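Local coordinates for putative TetR-family transcriptional regulator (Bordetella parapertussis 12822, PDB 3CCY), which probably binds regulatory DNA as a dimeric transcription factor of the TetR family, possibly as a repressor, at residues 25-28 with 34-37; 38-43 with 49-54; 89-94 with 161-166. One frame throughout, in Å; residues are numbered along the deposited sequence.

Contact 1: residues 25-28 with 34-37; sequences AMFA and ETSI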
loop_
_atom_site.group_PDB
_atom_site.type_symbol
_atom_site.label_atom_id
_atom_site.label_comp_id
_atom_site.label_asym_id
_atom_site.label_seq_id
_atom_site.Cartn_x
_atom_site.Cartn_y
_atom_site.Cartn_z
ATOM N N ALA A 25 15.873 -2.043 9.581
ATOM C CA ALA A 25 16.115 -0.746 8.949
ATOM C C ALA A 25 16.554 -0.865 7.477
ATOM O O ALA A 25 16.043 -0.157 6.612
ATOM C CB ALA A 25 17.107 0.079 9.760
HETATM N N MSE A 26 17.469 -1.780 7.181
HETATM C CA MSE A 26 17.918 -1.946 5.799
HETATM C C MSE A 26 16.874 -2.557 4.865
HETATM O O MSE A 26 16.687 -2.069 3.745
HETATM C CB MSE A 26 19.222 -2.720 5.749
HETATM C CG MSE A 26 20.417 -1.825 6.019
HETATM SE SE MSE A 26 22.100 -2.752 5.982
HETATM C CE MSE A 26 21.929 -3.704 7.677
ATOM N N PHE A 27 16.191 -3.607 5.328
ATOM C CA PHE A 27 15.120 -4.244 4.555
ATOM C C PHE A 27 14.021 -3.243 4.185
ATOM O O PHE A 27 13.334 -3.411 3.166
ATOM C CB PHE A 27 14.475 -5.399 5.336
ATOM C CG PHE A 27 15.381 -6.591 5.587
ATOM C CD1 PHE A 27 16.573 -6.766 4.896
ATOM C CD2 PHE A 27 14.990 -7.568 6.497
ATOM C CE1 PHE A 27 17.381 -7.876 5.135
ATOM C CE2 PHE A 27 15.784 -8.680 6.743
ATOM C CZ PHE A 27 16.987 -8.834 6.057
ATOM N N ALA A 28 13.833 -2.234 5.043
ATOM C CA ALA A 28 12.794 -1.209 4.862
ATOM C C ALA A 28 13.213 -0.020 3.978
ATOM O O ALA A 28 12.345 0.607 3.371
ATOM C CB ALA A 28 12.251 -0.722 6.220
ATOM N N GLU A 34 18.081 -6.593 -1.897
ATOM C CA GLU A 34 19.121 -5.569 -1.964
ATOM C C GLU A 34 20.111 -5.649 -0.794
ATOM O O GLU A 34 21.296 -5.351 -0.958
ATOM C CB GLU A 34 18.485 -4.176 -2.040
ATOM C CG GLU A 34 17.912 -3.818 -3.415
ATOM C CD GLU A 34 18.970 -3.261 -4.377
ATOM O OE1 GLU A 34 19.558 -4.046 -5.164
ATOM O OE2 GLU A 34 19.215 -2.030 -4.339
ATOM N N THR A 35 19.615 -6.067 0.370
ATOM C CA THR A 35 20.401 -6.164 1.608
ATOM C C THR A 35 21.026 -7.557 1.752
ATOM O O THR A 35 20.319 -8.561 1.755
ATOM C CB THR A 35 19.504 -5.885 2.854
ATOM O OG1 THR A 35 18.801 -4.649 2.681
ATOM C CG2 THR A 35 20.326 -5.836 4.141
ATOM N N SER A 36 22.349 -7.617 1.876
ATOM C CA SER A 36 23.032 -8.896 2.063
ATOM C C SER A 36 23.375 -9.143 3.535
ATOM O O SER A 36 23.283 -8.240 4.365
ATOM C CB SER A 36 24.295 -8.969 1.194
ATOM O OG SER A 36 25.276 -8.043 1.633
ATOM N N ILE A 37 23.765 -10.376 3.841
ATOM C CA ILE A 37 24.243 -10.766 5.170
ATOM C C ILE A 37 25.515 -9.995 5.544
ATOM O O ILE A 37 25.725 -9.663 6.712
ATOM C CB ILE A 37 24.500 -12.302 5.229
ATOM C CG1 ILE A 37 23.225 -13.063 4.689
ATOM C CG2 ILE A 37 24.872 -12.769 6.708
ATOM C CD1 ILE A 37 23.703 -14.251 3.692
#
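Thr35 OG1 is the polar centre of this contact: its hydroxyl hydrogen-bonds to the backbone O of Gly31, and it also lies 3.5 Å from Met26 O, a proximity that does not count as a bond. The rest of the threonine is spent on apolar contact. With OG1 beside its own backbone N (chi1 -52°), CG2 is swung round anti to that N. There the methyl meets two residues of helix 15-29 at once, 3.7 Å from Met26 CB and 3.7 Å from Phe27 CE1. Thr35 CB, in turn, comes up to the edge of the Phe27 ring and lies in its plane, 3.7 Å from Phe27 CD1. Each of the two helical side chains crosses the threonine at about a right angle. Met26, a selenomethionine, touches chiefly through CB, while its SE is 4.0 Å from Thr35 CG2. Beyond the threonine, Phe27 is held against Tyr32, Met65 and Val111, which places it where the N-terminal helices meet helix 87-115. Ser36 is the N-cap of the next helix: its OG caps a backbone N, and Asp39 OD2 accepts a hydrogen bond from Ser36 N, which completes a capping box. A short turn packed on the first helix and opening into a capped second one is characteristic of the TetR-type helix-turn-helix domain.

Contact 2: residues 38-43 with 49-54; sequences GDIARA and SRLYHY
Leu51 forks against one side of helix 37-43, giving one methyl to Ile40 and the other to Ala41. All the contact between the segments is apolar. Leu51 CD2 rests 3.6 Å from Ile40 CG2 and somewhat farther from Ile40 CB, the two side chains crossing at about a right angle. Its second methyl lies closer to backbone than to side chain: Leu51 CD1 is 3.6 Å from Ala41 CA, against 4.0 Å from Ala41 CB. The small alanine thus lets the leucine reach the helix itself. The first torsion of Leu51 (chi1 -102°) is away from the usual staggered values.

Charged interactions stay within one segment. Arg42 NH2 forms a salt bridge of 3.1 Å with Asp39 OD1, which meets the guanidinium at its edge, in plane.

Backbone bonds shape the second segment, where Tyr52 N donates to Ser49 O at 3.0 Å and Tyr54 N to Leu51 O at 3.1 Å. Within the predicted helix-turn-helix, a buried leucine therefore packs the second element on the first, next to Ile37, through nondirectional apolar contact, while the neighbouring Ser49, Arg50, Tyr52 and His53 are exposed, an outward face that could probably approach DNA as in relatives.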
loop_
_atom_site.group_PDB
_atom_site.type_symbol
_atom_site.label_atom_id
_atom_site.label_comp_id
_atom_site.label_asym_id
_atom_site.label_seq_id
_atom_site.Cartn_x
_atom_site.Cartn_y
_atom_site.Cartn_z
ATOM N N GLY A 38 26.355 -9.718 4.546
ATOM C CA GLY A 38 27.553 -8.902 4.731
ATOM C C GLY A 38 27.211 -7.483 5.153
ATOM O O GLY A 38 27.834 -6.940 6.071
ATOM N N ASP A 39 26.227 -6.892 4.476
ATOM C CA ASP A 39 25.686 -5.567 4.824
ATOM C C ASP A 39 25.265 -5.482 6.299
ATOM O O ASP A 39 25.582 -4.508 6.988
ATOM C CB ASP A 39 24.477 -5.235 3.938
ATOM C CG ASP A 39 24.852 -4.981 2.487
ATOM O OD1 ASP A 39 25.993 -4.552 2.221
ATOM O OD2 ASP A 39 23.989 -5.194 1.605
ATOM N N ILE A 40 24.550 -6.510 6.770
ATOM C CA ILE A 40 24.131 -6.614 8.174
ATOM C C ILE A 40 25.340 -6.761 9.115
ATOM O O ILE A 40 25.341 -6.026 10.171
ATOM C CB ILE A 40 23.118 -7.773 8.362
ATOM C CG1 ILE A 40 21.849 -7.543 7.483
ATOM C CG2 ILE A 40 22.717 -7.935 9.884
ATOM C CD1 ILE A 40 21.157 -8.914 7.119
ATOM N N ALA A 41 26.280 -7.661 8.740
ATOM C CA ALA A 41 27.434 -7.910 9.577
ATOM C C ALA A 41 28.126 -6.607 9.959
ATOM O O ALA A 41 28.402 -6.362 11.155
ATOM C CB ALA A 41 28.391 -8.903 8.871
ATOM N N ARG A 42 28.332 -5.744 8.929
ATOM C CA ARG A 42 29.041 -4.480 9.102
ATOM C C ARG A 42 28.156 -3.310 9.564
ATOM O O ARG A 42 28.676 -2.254 9.928
ATOM C CB ARG A 42 29.805 -4.120 7.827
ATOM C CG ARG A 42 31.005 -5.047 7.519
ATOM C CD ARG A 42 31.428 -4.944 6.054
ATOM N NE ARG A 42 30.280 -5.040 5.141
ATOM C CZ ARG A 42 29.623 -3.997 4.623
ATOM N NH1 ARG A 42 29.996 -2.752 4.905
ATOM N NH2 ARG A 42 28.590 -4.200 3.812
ATOM N N ALA A 43 26.832 -3.490 9.562
ATOM C CA ALA A 43 25.945 -2.483 10.148
ATOM C C ALA A 43 25.954 -2.582 11.674
ATOM O O ALA A 43 25.774 -1.578 12.370
ATOM C CB ALA A 43 24.526 -2.607 9.609
ATOM N N SER A 49 30.846 -13.811 10.588
ATOM C CA SER A 49 30.778 -15.036 11.403
ATOM C C SER A 49 29.716 -14.933 12.521
ATOM O O SER A 49 28.881 -15.870 12.637
ATOM C CB SER A 49 32.155 -15.349 12.017
ATOM O OG SER A 49 33.210 -15.079 11.098
ATOM N N ARG A 50 29.862 -13.810 13.300
ATOM C CA ARG A 50 29.103 -13.661 14.539
ATOM C C ARG A 50 27.578 -13.575 14.364
ATOM O O ARG A 50 26.830 -13.726 15.333
ATOM C CB ARG A 50 29.635 -12.469 15.341
ATOM C CG ARG A 50 31.103 -12.611 15.744
ATOM C CD ARG A 50 31.489 -11.686 16.896
ATOM N NE ARG A 50 30.793 -12.032 18.142
ATOM C CZ ARG A 50 29.725 -11.387 18.617
ATOM N NH1 ARG A 50 29.162 -11.781 19.756
ATOM N NH2 ARG A 50 29.217 -10.350 17.959
ATOM N N LEU A 51 27.118 -13.341 13.135
ATOM C CA LEU A 51 25.678 -13.353 12.839
ATOM C C LEU A 51 25.073 -14.745 12.950
ATOM O O LEU A 51 23.942 -14.902 13.420
ATOM C CB LEU A 51 25.397 -12.804 11.442
ATOM C CG LEU A 51 24.888 -11.371 11.330
ATOM C CD1 LEU A 51 25.989 -10.381 11.678
ATOM C CD2 LEU A 51 24.384 -11.147 9.922
ATOM N N TYR A 52 25.845 -15.747 12.545
ATOM C CA TYR A 52 25.355 -17.111 12.486
ATOM C C TYR A 52 25.327 -17.777 13.826
ATOM O O TYR A 52 24.813 -18.860 13.957
ATOM C CB TYR A 52 26.138 -17.939 11.491
ATOM C CG TYR A 52 26.034 -17.446 10.087
ATOM C CD1 TYR A 52 26.850 -16.476 9.630
ATOM C CD2 TYR A 52 25.112 -17.964 9.220
ATOM C CE1 TYR A 52 26.750 -16.031 8.359
ATOM C CE2 TYR A 52 25.012 -17.517 7.957
ATOM C CZ TYR A 52 25.832 -16.555 7.534
ATOM O OH TYR A 52 25.733 -16.106 6.269
ATOM N N HIS A 53 25.871 -17.102 14.820
ATOM C CA HIS A 53 25.782 -17.486 16.231
ATOM C C HIS A 53 24.337 -17.346 16.724
ATOM O O HIS A 53 23.940 -17.995 17.694
ATOM C CB HIS A 53 26.729 -16.615 17.072
ATOM C CG HIS A 53 26.972 -17.128 18.461
ATOM N ND1 HIS A 53 28.050 -17.930 18.785
ATOM C CD2 HIS A 53 26.293 -16.929 19.618
ATOM C CE1 HIS A 53 28.013 -18.217 20.075
ATOM N NE2 HIS A 53 26.958 -17.618 20.604
ATOM N N TYR A 54 23.556 -16.515 16.032
ATOM C CA TYR A 54 22.166 -16.246 16.411
ATOM C C TYR A 54 21.160 -16.639 15.334
ATOM O O TYR A 54 20.008 -16.949 15.651
ATOM C CB TYR A 54 21.986 -14.771 16.785
ATOM C CG TYR A 54 23.060 -14.246 17.711
ATOM C CD1 TYR A 54 22.979 -14.444 19.093
ATOM C CD2 TYR A 54 24.163 -13.563 17.206
ATOM C CE1 TYR A 54 23.972 -13.966 19.946
ATOM C CE2 TYR A 54 25.163 -13.085 18.049
ATOM C CZ TYR A 54 25.062 -13.290 19.415
ATOM O OH TYR A 54 26.058 -12.815 20.244
#

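Contact 3: residues 89-94 with 161-166; sequences TRFLQI and MLFFGM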
loop_
_atom_site.group_PDB
_atom_site.type_symbol
_atom_site.label_atom_id
_atom_site.label_comp_id
_atom_site.label_asym_id
_atom_site.label_seq_id
_atom_site.Cartn_x
_atom_site.Cartn_y
_atom_site.Cartn_z
ATOM N N THR A 89 -16.021 2.271 20.502
ATOM C CA THR A 89 -14.764 2.506 21.214
ATOM C C THR A 89 -13.688 1.486 20.837
ATOM O O THR A 89 -12.562 1.889 20.560
ATOM C CB THR A 89 -15.006 2.541 22.744
ATOM O OG1 THR A 89 -15.811 3.696 23.040
ATOM C CG2 THR A 89 -13.687 2.628 23.545
ATOM N N ARG A 90 -14.041 0.183 20.865
ATOM C CA ARG A 90 -13.104 -0.904 20.535
ATOM C C ARG A 90 -12.520 -0.689 19.168
ATOM O O ARG A 90 -11.321 -0.890 18.981
ATOM C CB ARG A 90 -13.765 -2.291 20.618
ATOM C CG ARG A 90 -13.950 -2.823 22.087
ATOM C CD ARG A 90 -14.182 -4.364 22.165
ATOM N NE ARG A 90 -15.261 -4.769 21.281
ATOM C CZ ARG A 90 -16.545 -4.867 21.624
ATOM N NH1 ARG A 90 -16.942 -4.629 22.858
ATOM N NH2 ARG A 90 -17.428 -5.213 20.704
ATOM N N PHE A 91 -13.356 -0.292 18.197
ATOM C CA PHE A 91 -12.900 -0.083 16.835
ATOM C C PHE A 91 -11.869 1.048 16.787
ATOM O O PHE A 91 -10.788 0.874 16.216
ATOM C CB PHE A 91 -14.045 0.188 15.834
ATOM C CG PHE A 91 -13.566 0.424 14.408
ATOM C CD1 PHE A 91 -12.961 -0.598 13.670
ATOM C CD2 PHE A 91 -13.715 1.668 13.801
ATOM C CE1 PHE A 91 -12.502 -0.359 12.359
ATOM C CE2 PHE A 91 -13.261 1.924 12.516
ATOM C CZ PHE A 91 -12.640 0.902 11.775
ATOM N N LEU A 92 -12.204 2.193 17.387
ATOM C CA LEU A 92 -11.287 3.353 17.410
ATOM C C LEU A 92 -9.969 2.978 18.145
ATOM O O LEU A 92 -8.899 3.363 17.703
ATOM C CB LEU A 92 -11.953 4.573 18.103
ATOM C CG LEU A 92 -11.022 5.769 18.347
ATOM C CD1 LEU A 92 -10.438 6.289 17.041
ATOM C CD2 LEU A 92 -11.684 6.911 19.175
ATOM N N GLN A 93 -10.070 2.214 19.238
ATOM C CA GLN A 93 -8.875 1.759 19.950
ATOM C C GLN A 93 -7.980 0.833 19.105
ATOM O O GLN A 93 -6.745 0.900 19.167
ATOM C CB GLN A 93 -9.231 1.144 21.314
ATOM C CG GLN A 93 -9.603 2.178 22.380
ATOM C CD GLN A 93 -10.084 1.554 23.695
ATOM O OE1 GLN A 93 -10.122 2.231 24.739
ATOM N NE2 GLN A 93 -10.440 0.273 23.664
ATOM N N ILE A 94 -8.592 -0.037 18.308
ATOM C CA ILE A 94 -7.831 -0.855 17.387
ATOM C C ILE A 94 -7.083 0.004 16.365
ATOM O O ILE A 94 -5.912 -0.227 16.094
ATOM C CB ILE A 94 -8.750 -1.873 16.610
ATOM C CG1 ILE A 94 -9.250 -2.959 17.547
ATOM C CG2 ILE A 94 -8.018 -2.412 15.328
ATOM C CD1 ILE A 94 -10.414 -3.783 16.926
HETATM N N MSE A 161 -11.036 -4.554 3.681
HETATM C CA MSE A 161 -9.788 -4.363 2.964
HETATM C C MSE A 161 -9.653 -2.898 2.473
HETATM O O MSE A 161 -8.558 -2.393 2.352
HETATM C CB MSE A 161 -9.675 -5.373 1.791
HETATM C CG MSE A 161 -9.649 -6.833 2.215
HETATM SE SE MSE A 161 -8.423 -7.148 3.696
HETATM C CE MSE A 161 -6.821 -7.014 2.628
ATOM N N LEU A 162 -10.777 -2.212 2.231
ATOM C CA LEU A 162 -10.701 -0.792 1.872
ATOM C C LEU A 162 -10.232 0.014 3.074
ATOM O O LEU A 162 -9.361 0.872 2.955
ATOM C CB LEU A 162 -12.035 -0.275 1.373
ATOM C CG LEU A 162 -12.402 -0.787 -0.034
ATOM C CD1 LEU A 162 -13.879 -0.536 -0.365
ATOM C CD2 LEU A 162 -11.443 -0.208 -1.175
ATOM N N PHE A 163 -10.782 -0.328 4.237
ATOM C CA PHE A 163 -10.275 0.207 5.465
ATOM C C PHE A 163 -8.763 -0.039 5.671
ATOM O O PHE A 163 -8.051 0.912 5.979
ATOM C CB PHE A 163 -11.043 -0.305 6.669
ATOM C CG PHE A 163 -10.359 0.058 7.942
ATOM C CD1 PHE A 163 -10.462 1.359 8.436
ATOM C CD2 PHE A 163 -9.496 -0.839 8.560
ATOM C CE1 PHE A 163 -9.760 1.741 9.576
ATOM C CE2 PHE A 163 -8.783 -0.442 9.689
ATOM C CZ PHE A 163 -8.932 0.840 10.177
ATOM N N PHE A 164 -8.316 -1.302 5.610
ATOM C CA PHE A 164 -6.867 -1.607 5.713
ATOM C C PHE A 164 -5.951 -0.789 4.808
ATOM O O PHE A 164 -4.877 -0.364 5.210
ATOM C CB PHE A 164 -6.572 -3.099 5.571
ATOM C CG PHE A 164 -6.655 -3.823 6.894
ATOM C CD1 PHE A 164 -5.736 -3.547 7.906
ATOM C CD2 PHE A 164 -7.691 -4.715 7.155
ATOM C CE1 PHE A 164 -5.814 -4.189 9.162
ATOM C CE2 PHE A 164 -7.781 -5.351 8.414
ATOM C CZ PHE A 164 -6.845 -5.088 9.400
ATOM N N GLY A 165 -6.368 -0.613 3.576
ATOM C CA GLY A 165 -5.698 0.294 2.631
ATOM C C GLY A 165 -5.444 1.680 3.184
ATOM O O GLY A 165 -4.329 2.185 3.036
HETATM N N MSE A 166 -6.464 2.321 3.769
HETATM C CA MSE A 166 -6.255 3.648 4.382
HETATM C C MSE A 166 -5.125 3.672 5.361
HETATM O O MSE A 166 -4.312 4.600 5.342
HETATM C CB MSE A 166 -7.461 4.114 5.204
HETATM C CG MSE A 166 -8.691 4.308 4.440
HETATM SE SE MSE A 166 -10.004 5.145 5.699
HETATM C CE MSE A 166 -11.397 4.054 5.380
#
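Phe91 and Phe163 are both extended from their helices, each with CG anti to the backbone N (chi1 179° and 170°), and this shared torsion carries two rings across a wide gap between backbones. The nearest CA atoms, those of Phe91 and Phe163, are 11.7 Å apart, and the side chains approach from opposite directions until they meet in the middle. Two large rings thus span the space between helices whose backbones stay well apart.

Phe91 leads with CZ. This atom lies over one face of the Phe163 ring, displaced toward the rim, and its shortest approach is 3.7 Å, to Phe163 CE1. Phe163 CD1 and CZ flank that point, each 4.0 Å from Phe91 CZ. The ring centroids are 5.3 Å apart and the planes are inclined at 57°, an oblique pairing that belongs neither to the stacked nor to the edge-to-face class. No polar atom takes part, and dispersion and the exclusion of water probably account for the interaction.

Neighbouring helices fill in around the pair. Phe91 also packs on Leu142 of helix 122-145 and Val190 of helix 182-195, while Phe163 touches Val138 and meets Phe193 edge-to-face, a second aromatic partner. On helix 153-168, Met166 packs on Met166 of the second subunit and Leu162 on Thr189 of that subunit; Met166 is a selenomethionine here. The same helix thus turns Phe163 inward to its own core and other residues toward the dimer partner. An all-helical C-terminal domain, with a dimer interface built on helices such as 153-168 and 182-195, is typical of TetR-family regulators, and this ring pair is part of its interior here.

In the fold
All three contacts are buried and chiefly apolar, yet they serve different parts of the chain. Contact 2 is made by helix 37-43 itself, and Met26 of contact 1 packs on the same helix, Met26 CE lying 3.4 Å from Ala43 CB, so together they form one continuous N-terminal core. Contact 3 belongs to the C-terminal domain, its centre about 30 Å from that of contact 1 and 38 Å from that of contact 2, across the chain's centre. Chemistry differs with place: contact 1 mixes a ring edge, a selenomethionine and a threonine whose hydroxyl is bonded to Gly31, contact 2 is purely aliphatic, and contact 3 is purely aromatic, deep inside the dimerising domain.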